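Local coordinates for probable 2-hydroxyhepta-2,4-diene-1,7-dioate isomerase (Thermus thermophilus, PDB 2DFU), which probably acts as a metal-dependent isomerase or hydrolase of the fumarylacetoacetate hydrolase family on small keto-acid substrates, at residues 105-110 with 165-170; 149-154 with 159-164. One frame throughout, in Å; residues are numbered along the deposited sequence.

Interaction 1: residues 105-110 with 165-170; sequences PFFTEE and DKFLPL
In the fumarylacetoacetate hydrolase-type domain, the loop that joins strand 102-104 to strand 111-121 lays Pro105 and Phe107 against Phe167, which stands just ahead of strand 168-175. The contact is wholly apolar and small, about 101 Å² counted over both segments, and no hydrogen bond crosses it. Phe167 supplies the end of its ring. CG of Pro105 lies in the plane of that ring and meets its rim 3.6 Å from Phe167 CE1, so the proline touches an edge and covers neither face. Next to it the two phenylalanines, reaching from opposite directions, approach obliquely through their para carbons, with Phe107 CZ 4.0 Å from Phe167 CZ; this is simple van der Waals packing and not a ring stack. Phe107 is turned to this side because its CG sits between the backbone N and the carbonyl carbon (chi1 68°), which also brings one ring face under Pro105, whose CB lies 3.4 Å above the ring plane toward the rim. Proline and aromatic ring thus form one surface for Phe167. Farther along the loop, Thr108 OG1 accepts a hydrogen bond from Glu110 N (3.0 Å), forming an ST turn just before strand 111-121. Around this contact, Ile146 of strand 137-148 packs on Phe167, Val151 of helix 149-154 touches Phe107, and Phe216 of the second subunit also packs on Phe107.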
ATOM      1  N   PRO A 105      -4.657  19.573   5.702  1.00 38.00           N
ATOM      2  CA  PRO A 105      -3.432  19.788   4.926  1.00 39.48           C
ATOM      3  C   PRO A 105      -3.202  21.158   4.314  1.00 40.28           C
ATOM      4  O   PRO A 105      -4.137  21.898   4.019  1.00 38.98           O
ATOM      5  CB  PRO A 105      -3.501  18.699   3.857  1.00 39.59           C
ATOM      6  CG  PRO A 105      -4.391  17.667   4.462  1.00 40.56           C
ATOM      7  CD  PRO A 105      -5.459  18.507   5.088  1.00 37.75           C
ATOM      8  N   PHE A 106      -1.928  21.470   4.113  1.00 41.12           N
ATOM      9  CA  PHE A 106      -1.530  22.730   3.520  1.00 41.46           C
ATOM     10  C   PHE A 106      -1.746  22.700   2.017  1.00 39.22           C
ATOM     11  O   PHE A 106      -2.073  23.722   1.422  1.00 36.48           O
ATOM     12  CB  PHE A 106      -0.053  23.005   3.810  1.00 46.66           C
ATOM     13  CG  PHE A 106       0.494  24.200   3.078  1.00 53.79           C
ATOM     14  CD1 PHE A 106      -0.002  25.477   3.332  1.00 56.05           C
ATOM     15  CD2 PHE A 106       1.483  24.045   2.109  1.00 56.04           C
ATOM     16  CE1 PHE A 106       0.480  26.584   2.630  1.00 58.26           C
ATOM     17  CE2 PHE A 106       1.971  25.146   1.402  1.00 57.81           C
ATOM     18  CZ  PHE A 106       1.467  26.416   1.662  1.00 57.84           C
ATOM     19  N   PHE A 107      -1.578  21.521   1.415  1.00 37.80           N
ATOM     20  CA  PHE A 107      -1.707  21.358  -0.036  1.00 37.64           C
ATOM     21  C   PHE A 107      -3.116  21.372  -0.624  1.00 37.83           C
ATOM     22  O   PHE A 107      -3.283  21.314  -1.846  1.00 38.32           O
ATOM     23  CB  PHE A 107      -0.985  20.075  -0.483  1.00 38.53           C
ATOM     24  CG  PHE A 107      -1.636  18.797   0.002  1.00 37.40           C
ATOM     25  CD1 PHE A 107      -2.763  18.283  -0.640  1.00 36.79           C
ATOM     26  CD2 PHE A 107      -1.121  18.111   1.102  1.00 36.37           C
ATOM     27  CE1 PHE A 107      -3.371  17.102  -0.193  1.00 35.54           C
ATOM     28  CE2 PHE A 107      -1.721  16.935   1.555  1.00 36.68           C
ATOM     29  CZ  PHE A 107      -2.849  16.430   0.905  1.00 34.44           C
ATOM     30  N   THR A 108      -4.132  21.451   0.223  1.00 37.56           N
ATOM     31  CA  THR A 108      -5.498  21.454  -0.281  1.00 37.95           C
ATOM     32  C   THR A 108      -6.369  22.506   0.379  1.00 38.00           C
ATOM     33  O   THR A 108      -6.038  23.044   1.432  1.00 37.69           O
ATOM     34  CB  THR A 108      -6.176  20.076  -0.070  1.00 38.41           C
ATOM     35  OG1 THR A 108      -7.458  20.058  -0.717  1.00 37.30           O
ATOM     36  CG2 THR A 108      -6.373  19.801   1.418  1.00 37.63           C
ATOM     37  N   GLU A 109      -7.490  22.797  -0.262  1.00 39.95           N
ATOM     38  CA  GLU A 109      -8.453  23.743   0.267  1.00 44.57           C
ATOM     39  C   GLU A 109      -9.822  23.168  -0.046  1.00 43.73           C
ATOM     40  O   GLU A 109     -10.832  23.870  -0.027  1.00 42.53           O
ATOM     41  CB  GLU A 109      -8.265  25.116  -0.384  1.00 48.05           C
ATOM     42  CG  GLU A 109      -6.932  25.753  -0.017  1.00 55.46           C
ATOM     43  CD  GLU A 109      -6.802  27.178  -0.508  1.00 61.73           C
ATOM     44  OE1 GLU A 109      -6.792  27.386  -1.742  1.00 65.76           O
ATOM     45  OE2 GLU A 109      -6.709  28.094   0.343  1.00 63.91           O
ATOM     46  N   GLU A 110      -9.839  21.865  -0.321  1.00 44.43           N
ATOM     47  CA  GLU A 110     -11.070  21.166  -0.664  1.00 44.57           C
ATOM     48  C   GLU A 110     -11.114  19.785  -0.007  1.00 43.08           C
ATOM     49  O   GLU A 110     -11.192  18.762  -0.687  1.00 43.42           O
ATOM     50  CB  GLU A 110     -11.160  21.025  -2.184  1.00 47.27           C
ATOM     51  CG  GLU A 110     -12.572  21.028  -2.722  1.00 55.68           C
ATOM     52  CD  GLU A 110     -13.297  22.324  -2.422  1.00 57.89           C
ATOM     53  OE1 GLU A 110     -12.843  23.385  -2.908  1.00 59.71           O
ATOM     54  OE2 GLU A 110     -14.316  22.283  -1.698  1.00 61.02           O
ATOM     55  N   ASP A 165      -1.155  11.433   5.012  1.00 29.27           N
ATOM     56  CA  ASP A 165      -1.174  10.956   6.393  1.00 28.60           C
ATOM     57  C   ASP A 165      -2.521  11.231   7.072  1.00 27.75           C
ATOM     58  O   ASP A 165      -3.096  12.300   6.906  1.00 26.73           O
ATOM     59  CB  ASP A 165      -0.056  11.620   7.213  1.00 29.31           C
ATOM     60  CG  ASP A 165       1.334  11.128   6.824  1.00 32.40           C
ATOM     61  OD1 ASP A 165       1.444  10.075   6.162  1.00 30.12           O
ATOM     62  OD2 ASP A 165       2.320  11.790   7.199  1.00 34.39           O
ATOM     63  N   LYS A 166      -3.004  10.252   7.833  1.00 26.78           N
ATOM     64  CA  LYS A 166      -4.270  10.340   8.563  1.00 27.46           C
ATOM     65  C   LYS A 166      -5.528  10.474   7.701  1.00 26.91           C
ATOM     66  O   LYS A 166      -6.584  10.850   8.209  1.00 28.71           O
ATOM     67  CB  LYS A 166      -4.244  11.501   9.573  1.00 27.44           C
ATOM     68  CG  LYS A 166      -2.950  11.662  10.362  1.00 28.67           C
ATOM     69  CD  LYS A 166      -2.482  10.376  11.043  1.00 28.72           C
ATOM     70  CE  LYS A 166      -1.156  10.627  11.768  1.00 30.26           C
ATOM     71  NZ  LYS A 166      -0.611   9.423  12.433  1.00 30.66           N
ATOM     72  N   PHE A 167      -5.437  10.183   6.406  1.00 27.58           N
ATOM     73  CA  PHE A 167      -6.627  10.280   5.560  1.00 26.49           C
ATOM     74  C   PHE A 167      -7.545   9.071   5.687  1.00 27.93           C
ATOM     75  O   PHE A 167      -8.439   8.868   4.862  1.00 29.64           O
ATOM     76  CB  PHE A 167      -6.238  10.485   4.097  1.00 26.07           C
ATOM     77  CG  PHE A 167      -6.097  11.935   3.705  1.00 28.55           C
ATOM     78  CD1 PHE A 167      -5.784  12.905   4.658  1.00 28.16           C
ATOM     79  CD2 PHE A 167      -6.260  12.325   2.378  1.00 28.87           C
ATOM     80  CE1 PHE A 167      -5.636  14.246   4.295  1.00 30.20           C
ATOM     81  CE2 PHE A 167      -6.114  13.662   2.001  1.00 30.39           C
ATOM     82  CZ  PHE A 167      -5.801  14.624   2.963  1.00 30.70           C
ATOM     83  N   LEU A 168      -7.338   8.265   6.722  1.00 27.14           N
ATOM     84  CA  LEU A 168      -8.194   7.105   6.914  1.00 28.89           C
ATOM     85  C   LEU A 168      -8.488   6.735   8.364  1.00 28.41           C
ATOM     86  O   LEU A 168      -7.920   5.779   8.902  1.00 29.46           O
ATOM     87  CB  LEU A 168      -7.629   5.875   6.186  1.00 26.89           C
ATOM     88  CG  LEU A 168      -8.551   4.641   6.227  1.00 30.34           C
ATOM     89  CD1 LEU A 168      -9.877   4.954   5.530  1.00 28.46           C
ATOM     90  CD2 LEU A 168      -7.868   3.454   5.566  1.00 27.69           C
ATOM     91  N   PRO A 169      -9.349   7.515   9.034  1.00 29.02           N
ATOM     92  CA  PRO A 169      -9.676   7.176  10.422  1.00 27.51           C
ATOM     93  C   PRO A 169     -10.353   5.805  10.295  1.00 27.88           C
ATOM     94  O   PRO A 169     -11.150   5.599   9.376  1.00 27.39           O
ATOM     95  CB  PRO A 169     -10.669   8.270  10.816  1.00 26.57           C
ATOM     96  CG  PRO A 169     -10.189   9.457  10.035  1.00 27.59           C
ATOM     97  CD  PRO A 169      -9.878   8.846   8.673  1.00 29.91           C
ATOM     98  N   LEU A 170     -10.042   4.867  11.185  1.00 28.26           N
ATOM     99  CA  LEU A 170     -10.635   3.536  11.073  1.00 27.01           C
ATOM    100  C   LEU A 170     -10.928   2.926  12.436  1.00 26.25           C
ATOM    101  O   LEU A 170     -10.053   2.882  13.300  1.00 23.63           O
ATOM    102  CB  LEU A 170      -9.690   2.613  10.291  1.00 27.31           C
ATOM    103  CG  LEU A 170     -10.220   1.238   9.872  1.00 24.95           C
ATOM    104  CD1 LEU A 170     -11.028   1.378   8.590  1.00 27.94           C
ATOM    105  CD2 LEU A 170      -9.060   0.287   9.649  1.00 27.85           C
TER

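Interaction 2: residues 149-154 with 159-164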
ATOM      1  N   ARG A 149     -10.241  16.912  -2.698  1.00 36.53           N
ATOM      2  CA  ARG A 149     -10.834  17.044  -4.027  1.00 40.38           C
ATOM      3  C   ARG A 149     -10.090  17.846  -5.082  1.00 39.65           C
ATOM      4  O   ARG A 149     -10.125  17.479  -6.251  1.00 40.59           O
ATOM      5  CB  ARG A 149     -12.253  17.614  -3.915  1.00 43.79           C
ATOM      6  CG  ARG A 149     -13.143  16.877  -2.937  1.00 51.95           C
ATOM      7  CD  ARG A 149     -14.322  16.203  -3.623  1.00 57.61           C
ATOM      8  NE  ARG A 149     -13.902  15.214  -4.611  1.00 62.42           N
ATOM      9  CZ  ARG A 149     -14.644  14.172  -4.977  1.00 65.96           C
ATOM     10  NH1 ARG A 149     -15.841  13.985  -4.428  1.00 67.84           N
ATOM     11  NH2 ARG A 149     -14.198  13.323  -5.895  1.00 65.90           N
ATOM     12  N   ASP A 150      -9.442  18.942  -4.706  1.00 39.98           N
ATOM     13  CA  ASP A 150      -8.751  19.732  -5.716  1.00 41.15           C
ATOM     14  C   ASP A 150      -7.575  18.993  -6.347  1.00 40.04           C
ATOM     15  O   ASP A 150      -7.518  18.850  -7.566  1.00 40.23           O
ATOM     16  CB  ASP A 150      -8.302  21.095  -5.160  1.00 41.73           C
ATOM     17  CG  ASP A 150      -7.759  21.015  -3.747  1.00 42.91           C
ATOM     18  OD1 ASP A 150      -7.445  19.903  -3.275  1.00 44.88           O
ATOM     19  OD2 ASP A 150      -7.638  22.082  -3.110  1.00 41.55           O
ATOM     20  N   VAL A 151      -6.648  18.509  -5.530  1.00 39.95           N
ATOM     21  CA  VAL A 151      -5.502  17.788  -6.066  1.00 38.98           C
ATOM     22  C   VAL A 151      -5.949  16.502  -6.746  1.00 39.45           C
ATOM     23  O   VAL A 151      -5.264  15.988  -7.631  1.00 39.99           O
ATOM     24  CB  VAL A 151      -4.471  17.465  -4.963  1.00 39.78           C
ATOM     25  CG1 VAL A 151      -3.973  18.771  -4.336  1.00 39.37           C
ATOM     26  CG2 VAL A 151      -5.089  16.565  -3.903  1.00 37.03           C
ATOM     27  N   GLN A 152      -7.108  15.990  -6.342  1.00 40.33           N
ATOM     28  CA  GLN A 152      -7.647  14.764  -6.926  1.00 41.53           C
ATOM     29  C   GLN A 152      -7.932  14.959  -8.414  1.00 43.06           C
ATOM     30  O   GLN A 152      -7.874  14.014  -9.200  1.00 43.18           O
ATOM     31  CB  GLN A 152      -8.930  14.353  -6.200  1.00 41.95           C
ATOM     32  CG  GLN A 152      -9.666  13.168  -6.823  1.00 41.20           C
ATOM     33  CD  GLN A 152     -10.895  12.771  -6.025  1.00 42.33           C
ATOM     34  OE1 GLN A 152     -11.632  13.633  -5.536  1.00 42.53           O
ATOM     35  NE2 GLN A 152     -11.130  11.464  -5.892  1.00 40.40           N
ATOM     36  N   LYS A 153      -8.231  16.195  -8.798  1.00 44.11           N
ATOM     37  CA  LYS A 153      -8.526  16.506 -10.188  1.00 45.88           C
ATOM     38  C   LYS A 153      -7.273  16.808 -11.009  1.00 45.81           C
ATOM     39  O   LYS A 153      -7.224  16.501 -12.196  1.00 44.61           O
ATOM     40  CB  LYS A 153      -9.470  17.713 -10.278  1.00 47.79           C
ATOM     41  CG  LYS A 153     -10.863  17.504  -9.703  1.00 50.73           C
ATOM     42  CD  LYS A 153     -11.675  18.794  -9.826  1.00 53.43           C
ATOM     43  CE  LYS A 153     -13.091  18.646  -9.279  1.00 56.21           C
ATOM     44  NZ  LYS A 153     -13.131  18.445  -7.806  1.00 56.82           N
ATOM     45  N   LYS A 154      -6.262  17.399 -10.379  1.00 46.47           N
ATOM     46  CA  LYS A 154      -5.043  17.764 -11.099  1.00 47.72           C
ATOM     47  C   LYS A 154      -3.889  16.753 -11.136  1.00 47.05           C
ATOM     48  O   LYS A 154      -3.268  16.574 -12.183  1.00 48.39           O
ATOM     49  CB  LYS A 154      -4.514  19.103 -10.572  1.00 50.18           C
ATOM     50  CG  LYS A 154      -3.966  19.045  -9.159  1.00 54.62           C
ATOM     51  CD  LYS A 154      -3.218  20.322  -8.802  1.00 57.77           C
ATOM     52  CE  LYS A 154      -2.646  20.248  -7.393  1.00 59.05           C
ATOM     53  NZ  LYS A 154      -1.886  21.477  -7.022  1.00 60.28           N
ATOM     54  N   VAL A 159      -2.902   9.928  -5.205  1.00 32.43           N
ATOM     55  CA  VAL A 159      -2.028   9.655  -4.078  1.00 33.59           C
ATOM     56  C   VAL A 159      -2.178  10.659  -2.934  1.00 34.86           C
ATOM     57  O   VAL A 159      -2.509  10.265  -1.812  1.00 33.44           O
ATOM     58  CB  VAL A 159      -0.557   9.565  -4.507  1.00 34.02           C
ATOM     59  CG1 VAL A 159       0.312   9.242  -3.305  1.00 31.62           C
ATOM     60  CG2 VAL A 159      -0.402   8.478  -5.558  1.00 34.05           C
ATOM     61  N   ARG A 160      -1.952  11.947  -3.168  1.00 33.57           N
ATOM     62  CA  ARG A 160      -2.136  12.830  -2.027  1.00 36.99           C
ATOM     63  C   ARG A 160      -3.602  13.177  -1.815  1.00 35.45           C
ATOM     64  O   ARG A 160      -3.977  13.686  -0.763  1.00 36.51           O
ATOM     65  CB  ARG A 160      -1.269  14.095  -2.116  1.00 39.28           C
ATOM     66  CG  ARG A 160      -1.448  14.952  -3.314  1.00 43.06           C
ATOM     67  CD  ARG A 160      -0.482  16.127  -3.246  1.00 40.80           C
ATOM     68  NE  ARG A 160      -0.567  16.915  -4.464  1.00 44.46           N
ATOM     69  CZ  ARG A 160      -0.127  18.160  -4.592  1.00 44.92           C
ATOM     70  NH1 ARG A 160       0.443  18.783  -3.568  1.00 45.18           N
ATOM     71  NH2 ARG A 160      -0.273  18.786  -5.750  1.00 45.28           N
ATOM     72  N   ALA A 161      -4.439  12.866  -2.798  1.00 32.84           N
ATOM     73  CA  ALA A 161      -5.864  13.142  -2.665  1.00 31.40           C
ATOM     74  C   ALA A 161      -6.519  12.174  -1.683  1.00 30.71           C
ATOM     75  O   ALA A 161      -7.429  12.547  -0.946  1.00 30.20           O
ATOM     76  CB  ALA A 161      -6.553  13.028  -4.021  1.00 30.36           C
ATOM     77  N   LYS A 162      -6.033  10.938  -1.666  1.00 30.32           N
ATOM     78  CA  LYS A 162      -6.600   9.891  -0.822  1.00 30.93           C
ATOM     79  C   LYS A 162      -5.644   9.241   0.178  1.00 30.18           C
ATOM     80  O   LYS A 162      -6.084   8.661   1.173  1.00 29.13           O
ATOM     81  CB  LYS A 162      -7.163   8.778  -1.714  1.00 31.90           C
ATOM     82  CG  LYS A 162      -8.332   9.170  -2.614  1.00 31.92           C
ATOM     83  CD  LYS A 162      -9.639   9.194  -1.825  1.00 30.16           C
ATOM     84  CE  LYS A 162     -10.849   9.279  -2.753  1.00 30.29           C
ATOM     85  NZ  LYS A 162     -12.130   9.368  -1.991  1.00 27.77           N
ATOM     86  N   SER A 163      -4.344   9.330  -0.079  1.00 29.29           N
ATOM     87  CA  SER A 163      -3.385   8.663   0.782  1.00 29.01           C
ATOM     88  C   SER A 163      -2.446   9.524   1.626  1.00 29.94           C
ATOM     89  O   SER A 163      -1.371   9.065   2.026  1.00 28.69           O
ATOM     90  CB  SER A 163      -2.570   7.682  -0.060  1.00 27.98           C
ATOM     91  OG  SER A 163      -1.908   6.739   0.763  1.00 30.73           O
ATOM     92  N   ALA A 164      -2.841  10.763   1.900  1.00 29.19           N
ATOM     93  CA  ALA A 164      -2.031  11.641   2.738  1.00 29.89           C
ATOM     94  C   ALA A 164      -2.115  11.090   4.161  1.00 29.73           C
ATOM     95  O   ALA A 164      -3.046  10.352   4.481  1.00 32.16           O
ATOM     96  CB  ALA A 164      -2.583  13.075   2.695  1.00 27.62           C
TER
HETATM   97  O   HOH W   1     -13.805  10.466  -4.318  1.00 32.49           O
HETATM   98  O   HOH W   2      -0.429  21.963  -4.155  1.00 61.19           O
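Arg160 of helix 159-162 reaches across to Val151 and Lys154 of helix 149-154, within a pair of short helices joined by a four-residue connection. From CB the chain leaves with CG between the backbone N and the carbonyl carbon (chi1 58°) and then runs extended to NE. Arg160 CG passes Val151 CG2 at 4.0 Å. Farther out, Val151 CG1 rests over one face of the guanidinium, 3.7 Å above its plane and offset toward the rim. NE pairs with Asp155 in a salt bridge. At the tip Arg160 NH2 lies 3.2 Å from Lys154 CE, and NH1 shares water 2 with Lys154 NZ through weak bonds; NH2 also forms a salt bridge with Glu75 of the second subunit. Lys154 NZ is 3.4 Å from Arg160 NH2, two donors of like charge that do not bond. On the next residue, Ala161 CB fits against Gln152 CB at 3.5 Å and against Val151 CG2 at 3.8 Å. One residue further on, water 1 accepts from both Gln152 NE2 and Lys162 NZ, and Lys162 NZ is bound by Asp145 and Thr147. A leucine in place of Arg160 would probably leave Asp155 and the neighbouring subunit's Glu75 without their cationic mate and lose the flat group on which Val151 CG1 rests. The chemistry is therefore an apolar seam flanked by cations, whose crowding Asp155, Asp145 and that Glu75 are likely to offset.

Both contacts are largely buried and lie on the same side of the chain's centre, their own centres about 9 Å apart. Interaction 1 is purely apolar, tying a loop to the residue just ahead of strand 168-175, whereas interaction 2 joins two short helices through an apolar middle with charged and water-linked margins; its centre lies farther out, about 18 Å from the chain's centre against 14 Å for interaction 1, and Lys154 forms an exposed margin. They share a boundary: Thr108 OG1 probably hydrogen-bonds Asp150 OD1 at 2.6 Å, and Arg149 N probably donates to Glu110 O. Helix 159-162 leads on to strand 168-175, so the two contacts hold consecutive elements. The second subunit reaches both.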